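PDB 1YPX: putative vitamin-B12 independent methionine synthase family protein from Listeria monocytogenes, which probably transfers a methyl group from a methylated folate to homocysteine to form methionine, using zinc, as cobalamin-independent methionine synthases do. Local coordinates for residues 314-319 against 328-333; 271-276 against 283-288; 4-9 against 293-298; 323-328 against 362-367; 307-312 against 354-359. All coordinates share one frame; numbering follows the deposited sequence.

Contact 1 (314-319 against 328-333); sequences ARIEEA and LRLSPQ
L328 and A319 form the closer of two apolar meetings that hold helix 310-322 against strand 328-332, and the leucine can be traced atom by atom. CB points to the helix and lies beside the indole of W365. At CG the chain divides. CD2 turns to the adjoining strand and meets I294, whereas CD1 runs on in an extended line, anti to CA (chi2 -180°), and ends 3.7 Å from CB of A319. Strand 293-299, helix 310-322 and strand 328-332 make one beta-alpha-beta crossover of the TIM barrel, and the contact lies between its helix and its second strand. One turn earlier on the helix, I316 presents CD1 to L330, 4.3 Å from CD1 of that leucine, and it also touches L298 and I364. R329 lies between the two leucines in the strand and points to the other side of the sheet. There its NH1 donates to L328 O at 3.2 Å from above the carbonyl plane, and the same nitrogen bonds to S326 O in the turn that precedes the strand.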
# COMPACT_ATOMS: atom_id res chain seq x y z
N ALA A 314 -13.81 20.89 4.82
CA ALA A 314 -14.13 21.02 6.24
C ALA A 314 -13.44 19.88 6.98
O ALA A 314 -12.73 20.10 7.96
CB ALA A 314 -15.65 20.95 6.45
N ARG A 315 -13.66 18.67 6.47
CA ARG A 315 -13.09 17.44 7.03
C ARG A 315 -11.57 17.55 7.20
O ARG A 315 -11.03 17.18 8.25
CB ARG A 315 -13.45 16.26 6.13
CG ARG A 315 -13.99 15.04 6.87
CD ARG A 315 -15.36 14.64 6.33
NE ARG A 315 -16.43 14.83 7.32
CZ ARG A 315 -16.55 14.13 8.45
NH1 ARG A 315 -15.67 13.18 8.75
NH2 ARG A 315 -17.55 14.39 9.28
N ILE A 316 -10.89 18.04 6.17
CA ILE A 316 -9.44 18.21 6.26
C ILE A 316 -9.20 19.27 7.33
O ILE A 316 -8.43 19.06 8.27
CB ILE A 316 -8.84 18.68 4.91
CG1 ILE A 316 -9.10 17.62 3.84
CG2 ILE A 316 -7.34 18.91 5.05
CD1 ILE A 316 -9.00 18.15 2.43
N GLU A 317 -9.87 20.41 7.18
CA GLU A 317 -9.78 21.51 8.14
C GLU A 317 -9.85 20.98 9.57
O GLU A 317 -9.05 21.34 10.42
CB GLU A 317 -10.92 22.50 7.88
CG GLU A 317 -11.25 23.50 9.01
CD GLU A 317 -12.35 23.01 9.95
OE1 GLU A 317 -13.42 22.55 9.46
OE2 GLU A 317 -12.16 23.09 11.19
N GLU A 318 -10.82 20.11 9.82
CA GLU A 318 -10.98 19.54 11.15
C GLU A 318 -9.69 18.81 11.54
O GLU A 318 -9.21 18.94 12.66
CB GLU A 318 -12.16 18.58 11.16
CG GLU A 318 -12.60 18.11 12.53
CD GLU A 318 -13.74 17.12 12.43
OE1 GLU A 318 -14.45 16.91 13.44
OE2 GLU A 318 -13.91 16.56 11.33
N ALA A 319 -9.14 18.05 10.59
CA ALA A 319 -7.92 17.30 10.83
C ALA A 319 -6.75 18.23 11.13
O ALA A 319 -5.91 17.93 12.00
CB ALA A 319 -7.61 16.44 9.62
N LEU A 328 -0.29 16.83 6.35
CA LEU A 328 -1.45 16.03 5.99
C LEU A 328 -1.51 15.92 4.47
O LEU A 328 -1.06 16.82 3.74
CB LEU A 328 -2.74 16.66 6.55
CG LEU A 328 -2.93 16.70 8.08
CD1 LEU A 328 -4.26 17.35 8.45
CD2 LEU A 328 -2.87 15.28 8.64
N ARG A 329 -2.04 14.80 3.99
CA ARG A 329 -2.16 14.55 2.56
C ARG A 329 -3.56 14.08 2.23
O ARG A 329 -4.30 13.66 3.11
CB ARG A 329 -1.14 13.50 2.10
CG ARG A 329 0.27 14.04 1.80
CD ARG A 329 0.89 14.70 2.99
NE ARG A 329 2.23 15.22 2.72
CZ ARG A 329 2.76 16.28 3.33
NH1 ARG A 329 2.06 16.95 4.23
NH2 ARG A 329 3.99 16.66 3.05
N LEU A 330 -3.92 14.16 0.96
CA LEU A 330 -5.22 13.78 0.47
C LEU A 330 -5.09 12.64 -0.55
O LEU A 330 -4.03 12.44 -1.14
CB LEU A 330 -5.86 14.99 -0.19
CG LEU A 330 -7.26 14.82 -0.78
CD1 LEU A 330 -8.22 14.48 0.32
CD2 LEU A 330 -7.67 16.11 -1.49
N SER A 331 -6.18 11.92 -0.76
CA SER A 331 -6.18 10.82 -1.71
C SER A 331 -7.54 10.22 -1.68
O SER A 331 -8.36 10.60 -0.85
CB SER A 331 -5.23 9.73 -1.27
OG SER A 331 -5.84 8.96 -0.26
N PRO A 332 -7.81 9.28 -2.58
CA PRO A 332 -9.14 8.68 -2.53
C PRO A 332 -9.07 7.64 -1.39
O PRO A 332 -7.97 7.30 -0.97
CB PRO A 332 -9.33 8.10 -3.93
CG PRO A 332 -7.93 7.89 -4.43
CD PRO A 332 -7.13 9.02 -3.86
N GLN A 333 -10.21 7.19 -0.88
CA GLN A 333 -10.25 6.24 0.24
C GLN A 333 -9.43 4.95 0.09
O GLN A 333 -8.75 4.54 1.04
CB GLN A 333 -11.71 5.90 0.60
CG GLN A 333 -12.52 5.29 -0.55
CD GLN A 333 -13.94 4.90 -0.15
OE1 GLN A 333 -14.70 5.72 0.36
NE2 GLN A 333 -14.29 3.64 -0.39

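Contact 2 (271-276 against 283-288); sequences LEYDNE and PLKYVT. With PO4 (phosphate ion), chain B.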
# COMPACT_ATOMS: atom_id res chain seq x y z
N LEU A 271 -4.94 6.38 5.38
CA LEU A 271 -6.14 6.10 6.17
C LEU A 271 -7.39 6.46 5.40
O LEU A 271 -7.51 7.58 4.91
CB LEU A 271 -6.11 6.96 7.44
CG LEU A 271 -4.87 6.81 8.30
CD1 LEU A 271 -4.76 7.98 9.30
CD2 LEU A 271 -4.98 5.49 9.02
N GLU A 272 -8.35 5.53 5.31
CA GLU A 272 -9.58 5.83 4.58
C GLU A 272 -10.79 6.19 5.46
O GLU A 272 -11.00 5.59 6.51
CB GLU A 272 -9.95 4.67 3.64
CG GLU A 272 -10.25 3.34 4.29
CD GLU A 272 -10.94 2.40 3.32
OE1 GLU A 272 -12.03 2.77 2.84
OE2 GLU A 272 -10.41 1.31 3.04
N TYR A 273 -11.58 7.17 5.02
CA TYR A 273 -12.74 7.62 5.78
C TYR A 273 -14.02 7.69 4.92
O TYR A 273 -13.94 7.77 3.69
CB TYR A 273 -12.45 9.01 6.38
CG TYR A 273 -11.21 9.11 7.26
CD1 TYR A 273 -11.25 8.75 8.61
CD2 TYR A 273 -10.01 9.61 6.75
CE1 TYR A 273 -10.12 8.89 9.44
CE2 TYR A 273 -8.88 9.75 7.56
CZ TYR A 273 -8.94 9.39 8.90
OH TYR A 273 -7.81 9.54 9.68
N ASP A 274 -15.18 7.65 5.56
CA ASP A 274 -16.44 7.74 4.82
C ASP A 274 -16.89 9.19 4.74
O ASP A 274 -16.13 10.11 5.07
CB ASP A 274 -17.53 6.90 5.49
CG ASP A 274 -18.28 5.99 4.50
OD1 ASP A 274 -19.27 5.35 4.91
OD2 ASP A 274 -17.86 5.90 3.33
N ASN A 275 -18.12 9.40 4.29
CA ASN A 275 -18.67 10.75 4.17
C ASN A 275 -19.26 11.19 5.51
O ASN A 275 -19.23 12.37 5.85
CB ASN A 275 -19.75 10.79 3.09
CG ASN A 275 -19.73 12.07 2.28
OD1 ASN A 275 -19.87 13.17 2.82
ND2 ASN A 275 -19.55 11.94 0.97
N GLU A 276 -19.80 10.22 6.26
CA GLU A 276 -20.39 10.50 7.58
C GLU A 276 -19.48 9.87 8.63
O GLU A 276 -19.22 8.67 8.59
CB GLU A 276 -21.80 9.90 7.71
CG GLU A 276 -22.66 10.55 8.81
CD GLU A 276 -23.75 9.63 9.39
OE1 GLU A 276 -24.66 10.14 10.09
OE2 GLU A 276 -23.69 8.40 9.17
N PRO A 283 -9.94 12.11 17.81
CA PRO A 283 -8.72 12.63 18.43
C PRO A 283 -7.64 11.56 18.60
O PRO A 283 -6.60 11.78 19.24
CB PRO A 283 -9.21 13.17 19.77
CG PRO A 283 -10.37 12.28 20.10
CD PRO A 283 -11.07 12.16 18.76
N LEU A 284 -7.89 10.40 18.00
CA LEU A 284 -6.95 9.30 18.07
C LEU A 284 -5.60 9.66 17.47
O LEU A 284 -4.65 8.87 17.51
CB LEU A 284 -7.52 8.06 17.37
CG LEU A 284 -8.78 7.45 17.98
CD1 LEU A 284 -8.61 7.24 19.50
CD2 LEU A 284 -9.94 8.38 17.71
N LYS A 285 -5.49 10.87 16.93
CA LYS A 285 -4.25 11.31 16.33
C LYS A 285 -3.14 11.48 17.37
O LYS A 285 -2.81 12.59 17.78
CB LYS A 285 -4.46 12.61 15.56
CG LYS A 285 -5.80 12.68 14.83
CD LYS A 285 -6.01 11.51 13.89
CE LYS A 285 -5.04 11.54 12.73
NZ LYS A 285 -5.10 10.26 11.97
N TYR A 286 -2.57 10.35 17.79
CA TYR A 286 -1.48 10.32 18.75
C TYR A 286 -0.17 10.58 18.01
O TYR A 286 0.91 10.25 18.49
CB TYR A 286 -1.43 8.96 19.45
CG TYR A 286 -2.25 8.88 20.72
CD1 TYR A 286 -3.64 9.05 20.69
CD2 TYR A 286 -1.63 8.66 21.96
CE1 TYR A 286 -4.39 9.00 21.87
CE2 TYR A 286 -2.37 8.61 23.14
CZ TYR A 286 -3.75 8.78 23.10
OH TYR A 286 -4.49 8.71 24.26
N VAL A 287 -0.29 11.16 16.83
CA VAL A 287 0.88 11.46 16.03
C VAL A 287 1.57 12.72 16.56
O VAL A 287 1.09 13.83 16.37
CB VAL A 287 0.49 11.62 14.54
CG1 VAL A 287 -0.80 12.41 14.42
CG2 VAL A 287 1.61 12.30 13.77
N THR A 288 2.69 12.51 17.24
CA THR A 288 3.45 13.62 17.80
C THR A 288 4.67 13.91 16.94
O THR A 288 5.27 14.98 17.03
CB THR A 288 3.90 13.31 19.23
OG1 THR A 288 4.42 11.97 19.30
CG2 THR A 288 2.74 13.46 20.19
P PO4 B . -8.69 8.94 12.90
O1 PO4 B . -9.11 10.22 12.42
O2 PO4 B . -9.77 7.97 12.89
O3 PO4 B . -7.47 8.45 11.99
O4 PO4 B . -8.01 8.91 14.24
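The ring of Y273 meets K285 by way of a phosphate ion, whose phosphorus lies in the ring plane beyond the edge that carries the hydroxyl. F281 makes an edge-to-face pair with the same ring, while L296 and L298 of the adjoining strand supply aliphatic contacts. Two donors converge on one phosphate oxygen: OH of Y273 bonds to O3 at 2.6 Å, and NZ of K285 bonds to the same O3 at 3.0 Å. The hydroxyl and the ammonium nitrogen thus come within 3.6 Å of each other, Y273 OH to K285 NZ, with the anion as their common acceptor. K285 reaches the site by folding back at chi2 (-55°) and chi3 (-67°), from the centre of an inverse gamma turn. Its NZ then meets CD1 of L271 tip to tip at 3.5 Å, and it makes a cation-pi pair with F261. The phosphate probably came from the crystallisation liquor, so it shows that the pocket accepts an anion without identifying a natural ligand. L271 belongs to strand 268-272, bonded through its backbone to V295 and G297. The modelled chain from there to strand 293-299 contains no helix, and K285 in this loop packs on I294, with V287 reaching V323 beyond helix 310-322.

Contact 3 (4-9 against 293-298); sequences VAPFYA and KIVLGL
NZ of K293, 3.8 Å from CB of A5, has its hydrogen bond to D291 O just upstream in its own chain, and it is the methylenes behind this nitrogen that meet the segment 4-9. The lysine leaves its backbone with CG lodged between N and the carbonyl carbon (chi1 49°), then bends twice more, at chi3 and chi4. That path lays CG and CD obliquely across the ring of P6, CD of K293 standing 3.3 Å from CD of the proline. The same CD is 3.4 Å from CB of A5. Further along the strand, V295 directs CG2 to the CB side of the proline ring, 3.8 Å from CB of P6. V233 and T235 of strand 233-238 also touch P6, which thus packs against more than one strand of the TIM barrel. A5 O, meanwhile, lies 3.6 Å above the centre of the F7 ring. Toward strand 328-332 the segment is polar: P6 O accepts from NE of R329, and the backbone of Y8 pairs with L330. The contact with strand 293-299 is by contrast one of carbon surfaces, in which lysine serves as an aliphatic chain.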
# COMPACT_ATOMS: atom_id res chain seq x y z
N VAL A 4 8.07 15.12 -1.05
CA VAL A 4 9.03 14.03 -1.01
C VAL A 4 8.32 12.70 -0.72
O VAL A 4 8.15 11.87 -1.62
CB VAL A 4 10.12 14.34 0.05
CG1 VAL A 4 9.48 14.90 1.31
CG2 VAL A 4 10.91 13.08 0.38
N ALA A 5 7.90 12.50 0.52
CA ALA A 5 7.22 11.27 0.92
C ALA A 5 5.86 11.26 0.22
O ALA A 5 5.78 11.61 -0.96
CB ALA A 5 7.08 11.25 2.43
N PRO A 6 4.77 10.84 0.91
CA PRO A 6 3.53 10.89 0.13
C PRO A 6 3.22 12.36 -0.20
O PRO A 6 3.40 13.22 0.64
CB PRO A 6 2.51 10.27 1.07
CG PRO A 6 3.04 10.63 2.41
CD PRO A 6 4.50 10.32 2.26
N PHE A 7 2.79 12.62 -1.43
CA PHE A 7 2.49 13.99 -1.87
C PHE A 7 1.08 14.42 -1.50
O PHE A 7 0.20 13.59 -1.29
CB PHE A 7 2.65 14.11 -3.39
CG PHE A 7 3.80 13.32 -3.93
CD1 PHE A 7 3.60 12.03 -4.40
CD2 PHE A 7 5.09 13.84 -3.89
CE1 PHE A 7 4.67 11.26 -4.81
CE2 PHE A 7 6.18 13.07 -4.30
CZ PHE A 7 5.97 11.78 -4.76
N TYR A 8 0.87 15.74 -1.45
CA TYR A 8 -0.44 16.29 -1.11
C TYR A 8 -1.54 15.60 -1.90
O TYR A 8 -2.62 15.37 -1.38
CB TYR A 8 -0.46 17.79 -1.38
CG TYR A 8 0.58 18.55 -0.59
CD1 TYR A 8 0.60 18.51 0.79
CD2 TYR A 8 1.54 19.32 -1.24
CE1 TYR A 8 1.56 19.23 1.51
CE2 TYR A 8 2.49 20.03 -0.54
CZ TYR A 8 2.50 19.99 0.83
OH TYR A 8 3.43 20.71 1.52
N ALA A 9 -1.26 15.29 -3.17
CA ALA A 9 -2.21 14.57 -4.01
C ALA A 9 -1.51 13.26 -4.32
O ALA A 9 -0.63 13.19 -5.17
CB ALA A 9 -2.50 15.33 -5.29
N LYS A 293 3.52 12.00 8.27
CA LYS A 293 2.41 12.52 7.49
C LYS A 293 1.35 11.46 7.28
O LYS A 293 1.66 10.32 6.97
CB LYS A 293 2.93 13.05 6.14
CG LYS A 293 3.84 12.09 5.40
CD LYS A 293 4.71 12.80 4.37
CE LYS A 293 5.80 13.66 5.03
NZ LYS A 293 6.78 12.86 5.81
N ILE A 294 0.09 11.84 7.47
CA ILE A 294 -1.01 10.89 7.30
C ILE A 294 -1.94 11.32 6.15
O ILE A 294 -2.55 12.39 6.17
CB ILE A 294 -1.85 10.70 8.61
CG1 ILE A 294 -2.76 11.89 8.84
CG2 ILE A 294 -0.95 10.52 9.83
CD1 ILE A 294 -4.17 11.57 8.48
N VAL A 295 -2.02 10.48 5.14
CA VAL A 295 -2.87 10.77 4.00
C VAL A 295 -4.30 10.47 4.39
O VAL A 295 -4.59 9.42 4.98
CB VAL A 295 -2.43 9.92 2.81
CG1 VAL A 295 -3.21 10.31 1.56
CG2 VAL A 295 -0.93 10.08 2.62
N LEU A 296 -5.20 11.40 4.06
CA LEU A 296 -6.63 11.29 4.35
C LEU A 296 -7.38 10.85 3.09
O LEU A 296 -7.45 11.60 2.11
CB LEU A 296 -7.17 12.66 4.82
CG LEU A 296 -6.56 13.30 6.08
CD1 LEU A 296 -6.87 14.80 6.10
CD2 LEU A 296 -7.11 12.62 7.32
N GLY A 297 -7.94 9.65 3.11
CA GLY A 297 -8.66 9.15 1.95
C GLY A 297 -10.10 9.60 1.99
O GLY A 297 -10.99 8.82 2.31
N LEU A 298 -10.32 10.87 1.66
CA LEU A 298 -11.66 11.46 1.68
C LEU A 298 -12.41 11.38 0.36
O LEU A 298 -13.56 11.81 0.29
CB LEU A 298 -11.57 12.92 2.12
CG LEU A 298 -10.66 13.18 3.32
CD1 LEU A 298 -10.72 14.65 3.71
CD2 LEU A 298 -11.09 12.30 4.48

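Contact 4 (323-328 against 362-367); sequences VPLSQL and NDIWGE
NE1 of W365 donates to L325 O at 3.0 Å, with an N-H...O angle of 148°. The acceptor lies close to the indole plane at the ring edge, although the donor is tilted 30° from the plane of the carbonyl. L325 O is gripped twice, for L328 N also bonds to it at 3.2 Å and arrives from the opposite face. The tryptophan thus shares an acceptor with the turn that leads into strand 328-332. L328 O comes in obliquely beside the indole, 3.3 Å from CZ2 of W365, at too poor an angle to NE1 for a bond; CB of L328 is 4.1 Å from the same CZ2. CG2 of I364 sits over the ring centre, 3.7 Å from the W365 plane, and Y8, from the N-terminal segment, also stacks directly on the indole. L325 crosses the ring obliquely: with CG anti to its own backbone N (chi1 -175°), the side chain runs alongside the nitrogen and sets CG 3.5 Å from NE1 of W365. Its CD1 continues to CG2 of I364, 4.3 Å away. Farther out, I316 of helix 310-322 touches both L325 and I364. W365 directly follows helix 347-364, so this junction ties the ends of two barrel helices to the start of the last barrel strand.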
# COMPACT_ATOMS: atom_id res chain seq x y z
N VAL A 323 -3.81 17.88 13.97
CA VAL A 323 -2.44 17.71 13.48
C VAL A 323 -2.19 18.71 12.35
O VAL A 323 -2.93 18.75 11.37
CB VAL A 323 -2.23 16.29 12.93
CG1 VAL A 323 -2.35 15.28 14.06
CG2 VAL A 323 -3.28 16.00 11.87
N PRO A 324 -1.12 19.50 12.46
CA PRO A 324 -0.78 20.51 11.45
C PRO A 324 -1.02 20.14 9.98
O PRO A 324 -0.64 19.07 9.51
CB PRO A 324 0.68 20.86 11.76
CG PRO A 324 1.19 19.74 12.60
CD PRO A 324 -0.01 19.33 13.42
N LEU A 325 -1.65 21.07 9.25
CA LEU A 325 -1.97 20.87 7.84
C LEU A 325 -0.68 20.62 7.06
O LEU A 325 -0.69 19.99 5.99
CB LEU A 325 -2.68 22.12 7.29
CG LEU A 325 -3.22 22.13 5.85
CD1 LEU A 325 -4.51 21.31 5.76
CD2 LEU A 325 -3.51 23.57 5.45
N SER A 326 0.43 21.12 7.61
CA SER A 326 1.75 20.97 7.00
C SER A 326 2.11 19.50 6.77
O SER A 326 2.89 19.17 5.87
CB SER A 326 2.82 21.62 7.90
OG SER A 326 2.81 21.05 9.20
N GLN A 327 1.54 18.62 7.59
CA GLN A 327 1.84 17.20 7.46
C GLN A 327 0.63 16.33 7.16
O GLN A 327 0.53 15.22 7.66
CB GLN A 327 2.55 16.71 8.72
CG GLN A 327 1.98 17.25 10.02
CD GLN A 327 2.73 16.75 11.24
OE1 GLN A 327 2.77 15.55 11.50
NE2 GLN A 327 3.32 17.66 12.00
N LEU A 328 -0.29 16.83 6.35
CA LEU A 328 -1.45 16.03 5.99
C LEU A 328 -1.51 15.92 4.47
O LEU A 328 -1.06 16.82 3.74
CB LEU A 328 -2.74 16.66 6.55
CG LEU A 328 -2.93 16.70 8.08
CD1 LEU A 328 -4.26 17.35 8.45
CD2 LEU A 328 -2.87 15.28 8.64
N ASN A 362 -4.20 21.01 -4.58
CA ASN A 362 -3.50 22.17 -5.06
C ASN A 362 -4.01 23.43 -4.39
O ASN A 362 -3.24 24.18 -3.79
CB ASN A 362 -3.61 22.29 -6.58
CG ASN A 362 -2.74 23.40 -7.13
OD1 ASN A 362 -1.55 23.49 -6.80
ND2 ASN A 362 -3.33 24.27 -7.96
N ASP A 363 -5.32 23.67 -4.47
CA ASP A 363 -5.85 24.86 -3.84
C ASP A 363 -5.88 24.78 -2.31
O ASP A 363 -6.17 25.77 -1.63
CB ASP A 363 -7.24 25.22 -4.40
CG ASP A 363 -8.26 24.12 -4.21
OD1 ASP A 363 -8.26 23.50 -3.13
OD2 ASP A 363 -9.07 23.89 -5.14
N ILE A 364 -5.58 23.60 -1.75
CA ILE A 364 -5.54 23.47 -0.29
C ILE A 364 -4.12 23.58 0.19
O ILE A 364 -3.82 24.32 1.12
CB ILE A 364 -6.09 22.11 0.20
CG1 ILE A 364 -7.61 22.08 0.04
CG2 ILE A 364 -5.74 21.91 1.68
CD1 ILE A 364 -8.22 20.81 0.52
N TRP A 365 -3.23 22.82 -0.44
CA TRP A 365 -1.82 22.85 -0.06
C TRP A 365 -1.02 23.78 -0.97
O TRP A 365 -1.38 24.00 -2.13
CB TRP A 365 -1.27 21.42 -0.05
CG TRP A 365 -1.77 20.64 1.17
CD1 TRP A 365 -1.37 20.81 2.47
CD2 TRP A 365 -2.81 19.64 1.21
NE1 TRP A 365 -2.08 19.98 3.31
CE2 TRP A 365 -2.97 19.26 2.56
CE3 TRP A 365 -3.61 19.04 0.23
CZ2 TRP A 365 -3.91 18.30 2.96
CZ3 TRP A 365 -4.54 18.08 0.62
CH2 TRP A 365 -4.68 17.72 1.99
N GLY A 366 0.05 24.34 -0.43
CA GLY A 366 0.86 25.26 -1.21
C GLY A 366 0.70 26.70 -0.74
O GLY A 366 0.01 27.50 -1.37
N GLU A 367 1.35 27.01 0.38
CA GLU A 367 1.30 28.34 0.96
C GLU A 367 2.71 28.94 0.91
O GLU A 367 3.64 28.19 0.54
CB GLU A 367 0.79 28.27 2.40
CG GLU A 367 -0.60 27.64 2.53
CD GLU A 367 -1.63 28.31 1.63
OE1 GLU A 367 -1.86 29.53 1.79
OE2 GLU A 367 -2.21 27.61 0.76

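Contact 5 (307-312 against 354-359); sequences EDEAAI and LRYVVR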
# COMPACT_ATOMS: atom_id res chain seq x y z
N GLU A 307 -19.41 14.17 -5.46
CA GLU A 307 -19.09 14.29 -4.04
C GLU A 307 -18.74 15.72 -3.62
O GLU A 307 -17.82 16.33 -4.18
CB GLU A 307 -17.94 13.35 -3.69
CG GLU A 307 -16.70 13.53 -4.55
CD GLU A 307 -15.55 12.70 -4.02
OE1 GLU A 307 -14.62 13.27 -3.41
OE2 GLU A 307 -15.59 11.47 -4.19
N ASP A 308 -19.47 16.21 -2.62
CA ASP A 308 -19.29 17.56 -2.09
C ASP A 308 -17.82 17.97 -2.02
O ASP A 308 -16.94 17.13 -1.89
CB ASP A 308 -19.92 17.71 -0.69
CG ASP A 308 -20.68 16.46 -0.24
OD1 ASP A 308 -21.56 15.98 -0.99
OD2 ASP A 308 -20.41 15.97 0.88
N GLU A 309 -17.58 19.27 -2.10
CA GLU A 309 -16.22 19.79 -2.03
C GLU A 309 -16.00 20.45 -0.68
O GLU A 309 -14.95 20.29 -0.05
CB GLU A 309 -16.00 20.82 -3.14
CG GLU A 309 -14.58 21.34 -3.22
CD GLU A 309 -14.39 22.36 -4.32
OE1 GLU A 309 -14.93 22.15 -5.43
OE2 GLU A 309 -13.68 23.38 -4.08
N ALA A 310 -17.02 21.19 -0.25
CA ALA A 310 -16.99 21.89 1.03
C ALA A 310 -16.86 20.91 2.19
O ALA A 310 -16.29 21.23 3.23
CB ALA A 310 -18.25 22.73 1.18
N ALA A 311 -17.40 19.71 2.00
CA ALA A 311 -17.34 18.67 3.01
C ALA A 311 -15.89 18.24 3.24
O ALA A 311 -15.40 18.23 4.37
CB ALA A 311 -18.19 17.48 2.59
N ILE A 312 -15.21 17.89 2.15
CA ILE A 312 -13.81 17.46 2.20
C ILE A 312 -12.91 18.54 2.82
O ILE A 312 -12.08 18.24 3.68
CB ILE A 312 -13.28 17.13 0.78
CG1 ILE A 312 -14.06 15.96 0.18
CG2 ILE A 312 -11.80 16.82 0.83
CD1 ILE A 312 -13.92 15.83 -1.35
N LEU A 354 -9.28 11.45 -9.80
CA LEU A 354 -7.86 11.68 -9.52
C LEU A 354 -7.48 13.13 -9.76
O LEU A 354 -6.76 13.73 -8.96
CB LEU A 354 -6.98 10.77 -10.38
CG LEU A 354 -6.84 9.31 -9.93
CD1 LEU A 354 -5.90 8.57 -10.86
CD2 LEU A 354 -6.32 9.27 -8.50
N ARG A 355 -7.97 13.70 -10.86
CA ARG A 355 -7.70 15.08 -11.19
C ARG A 355 -8.37 15.89 -10.09
O ARG A 355 -7.95 17.00 -9.75
CB ARG A 355 -8.31 15.42 -12.55
CG ARG A 355 -8.35 14.24 -13.52
CD ARG A 355 -8.80 14.66 -14.92
NE ARG A 355 -7.70 15.15 -15.73
CZ ARG A 355 -7.18 14.50 -16.78
NH1 ARG A 355 -6.17 15.03 -17.47
NH2 ARG A 355 -7.70 13.33 -17.14
N TYR A 356 -9.43 15.33 -9.51
CA TYR A 356 -10.16 15.98 -8.43
C TYR A 356 -9.24 16.06 -7.20
O TYR A 356 -9.20 17.07 -6.49
CB TYR A 356 -11.43 15.19 -8.11
CG TYR A 356 -12.39 15.87 -7.16
CD1 TYR A 356 -12.99 15.14 -6.14
CD2 TYR A 356 -12.73 17.22 -7.30
CE1 TYR A 356 -13.92 15.72 -5.29
CE2 TYR A 356 -13.66 17.81 -6.45
CZ TYR A 356 -14.25 17.05 -5.45
OH TYR A 356 -15.20 17.60 -4.61
N VAL A 357 -8.50 14.98 -6.95
CA VAL A 357 -7.55 14.93 -5.85
C VAL A 357 -6.44 15.95 -6.12
O VAL A 357 -6.02 16.68 -5.23
CB VAL A 357 -6.91 13.52 -5.72
CG1 VAL A 357 -5.76 13.57 -4.72
CG2 VAL A 357 -7.96 12.49 -5.29
N VAL A 358 -5.97 16.00 -7.36
CA VAL A 358 -4.91 16.93 -7.75
C VAL A 358 -5.33 18.40 -7.62
O VAL A 358 -4.52 19.25 -7.23
CB VAL A 358 -4.44 16.72 -9.23
CG1 VAL A 358 -3.44 17.80 -9.61
CG2 VAL A 358 -3.82 15.33 -9.40
N ARG A 359 -6.57 18.69 -7.97
CA ARG A 359 -7.09 20.06 -7.89
C ARG A 359 -7.28 20.48 -6.44
O ARG A 359 -6.80 21.54 -6.02
CB ARG A 359 -8.43 20.12 -8.63
CG ARG A 359 -9.08 21.49 -8.73
CD ARG A 359 -10.50 21.27 -9.25
NE ARG A 359 -10.53 20.04 -10.06
CZ ARG A 359 -11.62 19.33 -10.31
NH1 ARG A 359 -11.54 18.23 -11.05
NH2 ARG A 359 -12.79 19.72 -9.79
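Y356 projects from helix 347-364 to the start of helix 310-322, the two being outer helices of the TIM barrel that meet here near the surface. Its CG is anti to the backbone N (chi1 -171°), which sends the ring across the gap and carries its hydroxyl to the far backbone. There OH lies 2.9 Å from E307 O and 3.3 Å from D308 O. The side chain of E307 crosses the ring obliquely, its carboxylate plane turned 81° from the ring plane. OE1 of E307 lies in that ring plane at the edge, 3.2 Å from CE1 of Y356, an approach consistent with a carboxylate facing the weakly positive rim of an aromatic ring. The other oxygen of E307 is held elsewhere, by a salt bridge to K353 and a hydrogen bond to T300. E309 also passes the tyrosine at a slant, its carboxylate plane 74° from the ring, but it touches through its stem: CB of E309 is 3.6 Å from OH of Y356, and OE2 pairs with K313. One turn along the tyrosine's own helix, R359 sets the face of its guanidinium against the ring's edge, CD2 of Y356 standing 3.4 Å above that plane. I312 points back at the tyrosine from the other helix, its CD1 3.9 Å from CE1 of Y356.

Contacts 1, 2 and 3 are buried and all reach the parallel sheet of the barrel, contact 4 is partly buried, and contact 5 lies at the surface. Helix 310-322 is used by contacts 1 and 5, helix 347-364 by contacts 4 and 5, and L328 belongs to contacts 1 and 4. Chemistry follows place. Between helix and strand (contact 1), or N-terminal segment and strand (contact 3), carbon meets carbon, whereas contact 4, where a turn meets the C-terminal end, adds an indole hydrogen bond. Contact 5 brings carboxylates to a ring edge, and contact 2 alone works through a bound anion. Strands 268-272 and 293-299, neighbours in the sheet, join contacts 2 and 3 by backbone bonds.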